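Local coordinates for protein ATP phosphoribosyltransferase (Methanobacterium thermoautotrophicum, PDB 2VD3) that probably catalyses the magnesium-dependent condensation of ATP with 5-phosphoribose 1-diphosphate, the first and rate-controlling step of histidine biosynthesis, at residues 3-8 with 197-202; 88-93 with 212-217; 65-70 with 190-195. All coordinates share one frame; numbering follows the deposited sequence. Where two conformers were deposited one is given.

Contact 1 (3-8 with 197-202); sequences PKIRIA and SGIIEE
Ile5, on the first strand of the chain, and Ile199, in the opening turn of helix 197-212, pack side by side, and the contact between the segments is apolar throughout. The two side chains run past each other in opposite directions, so they meet at several carbons along their flanks. The methyl CG2 of Ile5 lies 3.8 Å from CG2 of Ile199, while CG1 of Ile199 is 4.0 Å from CD1 of Ile5 and equally close to its CG1. The backbones stay well apart, with the CA atoms of Ile5 and Ile199 7.7 Å from each other, a gap that two branched side chains fill. Ile5 holds CG1 between its own N and carbonyl carbon (chi1 56°), which leaves CG2 beside the backbone N, where it also meets CG1 of Ile200 at 4.1 Å.

The polar contacts lie around this patch. Pro3 O comes near the helix but takes its hydrogen bond from Gln46, and Ile5 is bound through its backbone to Gln46 and, on strand 47-52, Glu48. Leu68 of strand 68-72 touches both Ile5 and Ile200, continuing the hydrophobic layer.

Beta-branching suits Ile5 to its strand; in the helix, where it is less favoured, Ile199 and Ile200 supply bulk for the buried face. With no polar bond across the interface, helix 197-212 is held against the sheet by dispersion forces and the exclusion of water.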
loop_
_atom_site.group_PDB
_atom_site.type_symbol
_atom_site.label_atom_id
_atom_site.label_comp_id
_atom_site.label_asym_id
_atom_site.label_seq_id
_atom_site.Cartn_x
_atom_site.Cartn_y
_atom_site.Cartn_z
ATOM N N PRO A 3 14.487 -31.159 22.557
ATOM C CA PRO A 3 14.816 -30.437 21.328
ATOM C C PRO A 3 13.715 -29.535 20.776
ATOM O O PRO A 3 12.534 -29.906 20.756
ATOM C CB PRO A 3 15.113 -31.563 20.326
ATOM C CG PRO A 3 14.491 -32.823 20.922
ATOM C CD PRO A 3 13.884 -32.471 22.254
ATOM N N LYS A 4 14.131 -28.354 20.326
ATOM C CA LYS A 4 13.267 -27.416 19.621
ATOM C C LYS A 4 13.473 -27.540 18.117
ATOM O O LYS A 4 14.582 -27.820 17.654
ATOM C CB LYS A 4 13.575 -25.976 20.052
ATOM C CG LYS A 4 13.072 -25.603 21.432
ATOM C CD LYS A 4 13.110 -24.095 21.645
ATOM N N ILE A 5 12.407 -27.326 17.355
ATOM C CA ILE A 5 12.545 -27.208 15.908
ATOM C C ILE A 5 12.074 -25.865 15.367
ATOM O O ILE A 5 11.180 -25.222 15.924
ATOM C CB ILE A 5 11.897 -28.386 15.113
ATOM C CG1 ILE A 5 10.413 -28.545 15.458
ATOM C CG2 ILE A 5 12.727 -29.679 15.294
ATOM C CD1 ILE A 5 9.628 -29.432 14.502
ATOM N N ARG A 6 12.704 -25.455 14.275
ATOM C CA ARG A 6 12.364 -24.233 13.592
ATOM C C ARG A 6 11.908 -24.609 12.193
ATOM O O ARG A 6 12.630 -25.285 11.457
ATOM C CB ARG A 6 13.580 -23.297 13.560
ATOM C CG ARG A 6 13.336 -21.955 12.879
ATOM C CD ARG A 6 14.637 -21.192 12.656
ATOM N NE ARG A 6 15.109 -20.617 13.908
ATOM C CZ ARG A 6 16.371 -20.305 14.180
ATOM N NH1 ARG A 6 16.672 -19.800 15.366
ATOM N NH2 ARG A 6 17.329 -20.507 13.280
ATOM N N ILE A 7 10.693 -24.197 11.848
ATOM C CA ILE A 7 10.160 -24.389 10.496
ATOM C C ILE A 7 10.090 -23.077 9.703
ATOM O O ILE A 7 9.545 -22.063 10.173
ATOM C CB ILE A 7 8.801 -25.143 10.483
ATOM C CG1 ILE A 7 8.220 -25.210 9.066
ATOM C CG2 ILE A 7 7.808 -24.522 11.438
ATOM C CD1 ILE A 7 7.471 -26.525 8.777
ATOM N N ALA A 8 10.655 -23.126 8.502
ATOM C CA ALA A 8 10.691 -21.999 7.596
ATOM C C ALA A 8 9.394 -21.939 6.802
ATOM O O ALA A 8 9.030 -22.881 6.105
ATOM C CB ALA A 8 11.895 -22.104 6.667
ATOM N N SER A 197 13.937 -36.611 15.441
ATOM C CA SER A 197 12.890 -37.333 14.688
ATOM C C SER A 197 11.562 -37.466 15.415
ATOM O O SER A 197 10.531 -37.606 14.774
ATOM C CB SER A 197 13.371 -38.725 14.272
ATOM O OG SER A 197 13.581 -39.541 15.405
ATOM N N GLY A 198 11.589 -37.441 16.743
ATOM C CA GLY A 198 10.362 -37.507 17.530
ATOM C C GLY A 198 9.449 -36.347 17.187
ATOM O O GLY A 198 8.416 -36.518 16.534
ATOM N N ILE A 199 9.859 -35.158 17.610
ATOM C CA ILE A 199 9.117 -33.930 17.348
ATOM C C ILE A 199 8.843 -33.702 15.859
ATOM O O ILE A 199 7.805 -33.140 15.495
ATOM C CB ILE A 199 9.832 -32.691 17.970
ATOM C CG1 ILE A 199 8.964 -31.437 17.864
ATOM C CG2 ILE A 199 11.207 -32.456 17.343
ATOM C CD1 ILE A 199 7.648 -31.540 18.585
ATOM N N ILE A 200 9.759 -34.141 14.998
ATOM C CA ILE A 200 9.567 -33.927 13.563
ATOM C C ILE A 200 8.413 -34.788 13.079
ATOM O O ILE A 200 7.496 -34.284 12.428
ATOM C CB ILE A 200 10.869 -34.139 12.732
ATOM C CG1 ILE A 200 11.837 -32.972 12.969
ATOM C CG2 ILE A 200 10.552 -34.289 11.244
ATOM C CD1 ILE A 200 13.091 -33.001 12.132
ATOM N N GLU A 201 8.445 -36.075 13.425
ATOM C CA GLU A 201 7.347 -36.985 13.080
ATOM C C GLU A 201 6.033 -36.571 13.746
ATOM O O GLU A 201 4.954 -36.855 13.221
ATOM C CB GLU A 201 7.690 -38.434 13.433
ATOM C CG GLU A 201 8.777 -39.071 12.546
ATOM C CD GLU A 201 8.377 -39.201 11.077
ATOM O OE1 GLU A 201 9.248 -38.992 10.208
ATOM O OE2 GLU A 201 7.203 -39.515 10.791
ATOM N N GLU A 202 6.123 -35.900 14.892
ATOM C CA GLU A 202 4.937 -35.385 15.561
ATOM C C GLU A 202 4.252 -34.304 14.705
ATOM O O GLU A 202 3.043 -34.363 14.470
ATOM C CB GLU A 202 5.276 -34.861 16.959
ATOM C CG GLU A 202 4.058 -34.385 17.735
ATOM C CD GLU A 202 4.393 -33.840 19.106
ATOM O OE1 GLU A 202 5.451 -34.213 19.662
ATOM O OE2 GLU A 202 3.584 -33.044 19.636
#

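Contact 2 (88-93 with 212-217); sequences DLKYGR and DAEGKR
Lys90 and Glu214 carry this contact, reaching across from two loops, with the CA atoms of Lys90 and Glu214 8.9 Å apart. Long, flexible side chains suit such a span. The lysine chain bends at chi3 (77°) and brings its ammonium group to the glutamate, with NZ 2.7 Å from OE1 in a salt bridge that is also a hydrogen bond. Glu214 offers OE1 by the anti lone pair, the one directed away from OE2. Its CG stands anti to the backbone N (chi1 174°), and a bend at chi2 turns the carboxylate to meet the lysine. Lys90 NZ also donates to the backbone O of Ile211, so two acceptors near the end of helix 197-212 hold the ammonium group. Asp212 OD1, 5.4 Å from Lys90 NZ, is not in contact and is itself paired with Arg208, so its pull is probably slight.

The base of Lys90 is fixed as well. Asp88 OD1 accepts from Lys90 N at 2.8 Å, forming an Asx turn, and from Arg93 NH2, the two donors arriving from opposite faces of the carboxylate plane. Each donor stands well out of that plane, Arg93 NH2 by 44°, and Asp88 OD2 is bound by Lys185 and Ser183.

Glu214 stands at the second position of a type II beta turn from Ala213 to Lys216, closed by the bond from Lys216 N to Ala213 O; Gly215, at the third position, readily takes the positive phi required. The whole is a solvent-exposed ion pair bridging the loop between strands 84-88 and 94-101 and the turn that leads from helix 197-212 into the antiparallel sheet of the HisG C-terminal domain, found in the long subfamily.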
loop_
_atom_site.group_PDB
_atom_site.type_symbol
_atom_site.label_atom_id
_atom_site.label_comp_id
_atom_site.label_asym_id
_atom_site.label_seq_id
_atom_site.Cartn_x
_atom_site.Cartn_y
_atom_site.Cartn_z
ATOM N N ASP A 88 4.123 -34.205 0.327
ATOM C CA ASP A 88 3.520 -33.275 -0.607
ATOM C C ASP A 88 2.320 -32.666 0.100
ATOM O O ASP A 88 1.560 -33.377 0.759
ATOM C CB ASP A 88 3.109 -33.960 -1.902
ATOM C CG ASP A 88 2.411 -33.010 -2.856
ATOM O OD1 ASP A 88 1.239 -32.679 -2.596
ATOM O OD2 ASP A 88 3.029 -32.583 -3.854
ATOM N N LEU A 89 2.153 -31.349 -0.032
ATOM C CA LEU A 89 1.130 -30.632 0.739
ATOM C C LEU A 89 -0.168 -30.329 -0.009
ATOM O O LEU A 89 -1.085 -29.725 0.551
ATOM C CB LEU A 89 1.723 -29.373 1.376
ATOM C CG LEU A 89 2.885 -29.668 2.325
ATOM C CD1 LEU A 89 3.551 -28.388 2.790
ATOM C CD2 LEU A 89 2.444 -30.527 3.504
ATOM N N LYS A 90 -0.231 -30.757 -1.270
ATOM C CA LYS A 90 -1.457 -30.782 -2.071
ATOM C C LYS A 90 -2.086 -29.428 -2.370
ATOM O O LYS A 90 -3.259 -29.347 -2.716
ATOM C CB LYS A 90 -2.492 -31.754 -1.479
ATOM C CG LYS A 90 -2.278 -33.194 -1.926
ATOM C CD LYS A 90 -3.015 -34.199 -1.048
ATOM C CE LYS A 90 -4.505 -34.261 -1.355
ATOM N NZ LYS A 90 -5.279 -34.835 -0.205
ATOM N N TYR A 91 -1.297 -28.368 -2.261
ATOM C CA TYR A 91 -1.744 -27.042 -2.670
ATOM C C TYR A 91 -0.631 -26.347 -3.450
ATOM O O TYR A 91 0.503 -26.839 -3.513
ATOM C CB TYR A 91 -2.198 -26.215 -1.452
ATOM C CG TYR A 91 -1.081 -25.611 -0.612
ATOM C CD1 TYR A 91 -0.414 -26.363 0.358
ATOM C CD2 TYR A 91 -0.697 -24.282 -0.792
ATOM C CE1 TYR A 91 0.607 -25.799 1.137
ATOM C CE2 TYR A 91 0.317 -23.711 -0.033
ATOM C CZ TYR A 91 0.965 -24.467 0.931
ATOM O OH TYR A 91 1.962 -23.879 1.674
ATOM N N GLY A 92 -0.960 -25.212 -4.054
ATOM C CA GLY A 92 0.028 -24.420 -4.781
ATOM C C GLY A 92 0.593 -25.154 -5.973
ATOM O O GLY A 92 1.774 -25.072 -6.262
ATOM N N ARG A 93 -0.267 -25.886 -6.663
ATOM C CA ARG A 93 0.143 -26.634 -7.839
ATOM C C ARG A 93 0.179 -25.756 -9.084
ATOM O O ARG A 93 -0.672 -24.884 -9.280
ATOM C CB ARG A 93 -0.719 -27.877 -8.013
ATOM C CG ARG A 93 -0.651 -28.739 -6.762
ATOM C CD ARG A 93 -1.222 -30.110 -6.946
ATOM N NE ARG A 93 -0.737 -30.971 -5.872
ATOM C CZ ARG A 93 -1.151 -32.215 -5.655
ATOM N NH1 ARG A 93 -2.077 -32.762 -6.432
ATOM N NH2 ARG A 93 -0.637 -32.917 -4.658
ATOM N N ASP A 212 -4.920 -35.562 4.661
ATOM C CA ASP A 212 -5.827 -36.676 4.427
ATOM C C ASP A 212 -7.271 -36.299 4.723
ATOM O O ASP A 212 -8.195 -37.032 4.358
ATOM C CB ASP A 212 -5.412 -37.901 5.253
ATOM C CG ASP A 212 -4.054 -38.459 4.843
ATOM O OD1 ASP A 212 -3.672 -38.316 3.657
ATOM O OD2 ASP A 212 -3.371 -39.042 5.716
ATOM N N ALA A 213 -7.464 -35.160 5.384
ATOM C CA ALA A 213 -8.813 -34.659 5.665
ATOM C C ALA A 213 -9.394 -33.867 4.491
ATOM O O ALA A 213 -10.591 -33.562 4.483
ATOM C CB ALA A 213 -8.829 -33.819 6.950
ATOM N N GLU A 214 -8.547 -33.542 3.510
ATOM C CA GLU A 214 -8.959 -32.739 2.357
ATOM C C GLU A 214 -10.037 -33.456 1.559
ATOM O O GLU A 214 -9.893 -34.629 1.222
ATOM C CB GLU A 214 -7.764 -32.366 1.465
ATOM C CG GLU A 214 -8.123 -31.638 0.141
ATOM C CD GLU A 214 -8.278 -32.590 -1.062
ATOM O OE1 GLU A 214 -7.408 -33.476 -1.246
ATOM O OE2 GLU A 214 -9.259 -32.445 -1.836
ATOM N N GLY A 215 -11.127 -32.737 1.290
ATOM C CA GLY A 215 -12.264 -33.276 0.559
ATOM C C GLY A 215 -12.990 -34.362 1.328
ATOM O O GLY A 215 -13.708 -35.171 0.733
ATOM N N LYS A 216 -12.801 -34.405 2.645
ATOM C CA LYS A 216 -13.507 -35.382 3.471
ATOM C C LYS A 216 -14.336 -34.659 4.518
ATOM O O LYS A 216 -13.802 -33.887 5.317
ATOM C CB LYS A 216 -12.527 -36.345 4.163
ATOM C CG LYS A 216 -11.495 -37.002 3.257
ATOM C CD LYS A 216 -12.142 -37.993 2.317
ATOM C CE LYS A 216 -11.112 -38.903 1.711
ATOM N NZ LYS A 216 -11.566 -39.364 0.379
ATOM N N ARG A 217 -15.638 -34.909 4.522
ATOM C CA ARG A 217 -16.514 -34.302 5.520
ATOM C C ARG A 217 -17.247 -35.402 6.275
ATOM O O ARG A 217 -17.338 -36.534 5.784
ATOM C CB ARG A 217 -17.523 -33.350 4.863
ATOM C CG ARG A 217 -16.947 -32.183 4.071
ATOM C CD ARG A 217 -16.139 -31.215 4.933
ATOM N NE ARG A 217 -16.095 -29.878 4.339
ATOM C CZ ARG A 217 -15.233 -29.477 3.404
ATOM N NH1 ARG A 217 -15.302 -28.234 2.932
ATOM N NH2 ARG A 217 -14.305 -30.303 2.937
#

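Contact 3 (65-70 with 190-195); sequences AADLGI and RESYAT
Ser192 points its side chain from helix 190-195 at Asp67, and the hydroxyl donates to the carboxylate, with OG 2.8 Å from OD1. The donor meets OD1 on its anti side, 16° out of the carboxylate plane, so the serine approaches almost within that plane rather than over a face. Both residues hold the outer atom beside their own backbone N: Ser192 OG at chi1 -66° and Asp67 CG at chi1 -52°. The hydroxyl thereby lies against the flank of the aspartate as well as at its oxygen, with Ser192 OG 3.6 Å from Asp67 CB. Serine suits this place because the CA atoms of Asp67 and Ser192 come within 5.5 Å, leaving little room for a longer side chain to bridge.

Asp67 has further partners on both oxygens. OD1 also forms a salt bridge with Lys196, just beyond the helix, while OD2 accepts from the backbone N of Arg6 on strand 5-10. The carboxylate is thus gripped from helix and strand alike, which fixes its rotation. On the helix side, Asn189 OD1 takes the backbone N of Ser192. Replacing Asp67 by an alanine would probably leave the hydroxyl of Ser192, the ammonium group of Lys196 and the amide of Arg6 without the carboxylate they share in a buried setting.

A buried carboxylate is costly unless its charge is compensated. Here the hydroxyl, the amide and the nearby ammonium group are likely to favour its ionised form, and the shared carboxylate ties helix 190-195 to the residue just before strand 68-72.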
loop_
_atom_site.group_PDB
_atom_site.type_symbol
_atom_site.label_atom_id
_atom_site.label_comp_id
_atom_site.label_asym_id
_atom_site.label_seq_id
_atom_site.Cartn_x
_atom_site.Cartn_y
_atom_site.Cartn_z
ATOM N N ALA A 65 19.754 -23.712 9.007
ATOM C CA ALA A 65 19.197 -22.508 9.624
ATOM C C ALA A 65 17.747 -22.755 10.030
ATOM O O ALA A 65 17.240 -22.132 10.966
ATOM C CB ALA A 65 19.287 -21.336 8.676
ATOM N N ALA A 66 17.091 -23.654 9.301
ATOM C CA ALA A 66 15.765 -24.179 9.637
ATOM C C ALA A 66 15.815 -25.706 9.563
ATOM O O ALA A 66 16.423 -26.274 8.653
ATOM C CB ALA A 66 14.712 -23.646 8.666
ATOM N N ASP A 67 15.163 -26.366 10.512
ATOM C CA ASP A 67 15.065 -27.824 10.511
ATOM C C ASP A 67 14.140 -28.324 9.423
ATOM O O ASP A 67 14.384 -29.372 8.825
ATOM C CB ASP A 67 14.547 -28.312 11.857
ATOM C CG ASP A 67 15.336 -27.761 12.992
ATOM O OD1 ASP A 67 16.434 -28.288 13.252
ATOM O OD2 ASP A 67 14.862 -26.789 13.616
ATOM N N LEU A 68 13.073 -27.567 9.194
ATOM C CA LEU A 68 12.034 -27.916 8.238
ATOM C C LEU A 68 11.633 -26.663 7.482
ATOM O O LEU A 68 11.839 -25.538 7.963
ATOM C CB LEU A 68 10.802 -28.498 8.953
ATOM C CG LEU A 68 10.932 -29.756 9.830
ATOM C CD1 LEU A 68 9.833 -29.822 10.883
ATOM C CD2 LEU A 68 10.891 -30.993 8.984
ATOM N N GLY A 69 11.067 -26.854 6.291
ATOM C CA GLY A 69 10.577 -25.747 5.487
ATOM C C GLY A 69 9.334 -26.139 4.730
ATOM O O GLY A 69 9.079 -27.318 4.517
ATOM N N ILE A 70 8.542 -25.148 4.354
ATOM C CA ILE A 70 7.386 -25.366 3.504
ATOM C C ILE A 70 7.641 -24.463 2.328
ATOM O O ILE A 70 7.690 -23.250 2.492
ATOM C CB ILE A 70 6.077 -24.940 4.207
ATOM C CG1 ILE A 70 5.784 -25.853 5.410
ATOM C CG2 ILE A 70 4.895 -24.900 3.203
ATOM C CD1 ILE A 70 4.588 -25.406 6.256
ATOM N N ARG A 190 18.648 -33.026 6.891
ATOM C CA ARG A 190 18.963 -34.405 7.209
ATOM C C ARG A 190 19.519 -34.543 8.623
ATOM O O ARG A 190 19.108 -35.428 9.382
ATOM C CB ARG A 190 19.942 -34.965 6.196
ATOM C CG ARG A 190 20.113 -36.444 6.308
ATOM C CD ARG A 190 21.050 -36.923 5.242
ATOM N NE ARG A 190 21.365 -38.344 5.377
ATOM C CZ ARG A 190 20.664 -39.318 4.808
ATOM N NH1 ARG A 190 21.028 -40.576 4.981
ATOM N NH2 ARG A 190 19.592 -39.030 4.072
ATOM N N GLU A 191 20.442 -33.657 8.976
ATOM C CA GLU A 191 21.039 -33.676 10.303
ATOM C C GLU A 191 19.985 -33.395 11.369
ATOM O O GLU A 191 20.056 -33.950 12.461
ATOM C CB GLU A 191 22.191 -32.672 10.388
ATOM C CG GLU A 191 23.295 -33.055 11.348
ATOM N N SER A 192 19.005 -32.542 11.046
ATOM C CA SER A 192 17.905 -32.242 11.967
ATOM C C SER A 192 17.033 -33.471 12.196
ATOM O O SER A 192 16.598 -33.739 13.325
ATOM C CB SER A 192 17.029 -31.102 11.447
ATOM O OG SER A 192 17.735 -29.880 11.414
ATOM N N TYR A 193 16.780 -34.207 11.115
ATOM C CA TYR A 193 15.875 -35.337 11.169
ATOM C C TYR A 193 16.430 -36.473 12.013
ATOM O O TYR A 193 15.716 -37.014 12.857
ATOM C CB TYR A 193 15.483 -35.839 9.767
ATOM C CG TYR A 193 14.428 -36.912 9.847
ATOM C CD1 TYR A 193 13.077 -36.597 9.696
ATOM C CD2 TYR A 193 14.776 -38.241 10.132
ATOM C CE1 TYR A 193 12.098 -37.584 9.794
ATOM C CE2 TYR A 193 13.811 -39.232 10.237
ATOM C CZ TYR A 193 12.474 -38.898 10.071
ATOM O OH TYR A 193 11.519 -39.881 10.173
ATOM N N ALA A 194 17.694 -36.831 11.790
ATOM C CA ALA A 194 18.348 -37.898 12.574
ATOM C C ALA A 194 18.389 -37.620 14.079
ATOM O O ALA A 194 18.323 -38.553 14.891
ATOM C CB ALA A 194 19.755 -38.167 12.055
ATOM N N THR A 195 18.493 -36.344 14.445
ATOM C CA THR A 195 18.698 -35.955 15.844
ATOM C C THR A 195 17.412 -35.483 16.540
ATOM O O THR A 195 17.359 -35.403 17.760
ATOM C CB THR A 195 19.828 -34.885 15.996
ATOM O OG1 THR A 195 19.493 -33.704 15.251
ATOM C CG2 THR A 195 21.172 -35.430 15.501
#

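Overall arrangement
Contacts 1 and 3 are buried and lie together, their centres about 8 Å apart, whereas contact 2 is on the surface, with its centre about 22 Å from that of contact 1 and about 23 Å from that of contact 3. The two buried contacts join successive helices, 197-212 and 190-195, to neighbouring strands of one sheet, but by different chemistry: apolar packing in contact 1, a compensated buried charge in contact 3. The helices themselves meet where Tyr193 packs on Ile200. Contact 2 relies on an exposed ion pair at the other end of helix 197-212; Ile70 of segment 65-70 packs on Leu89 and Tyr91 of its loop.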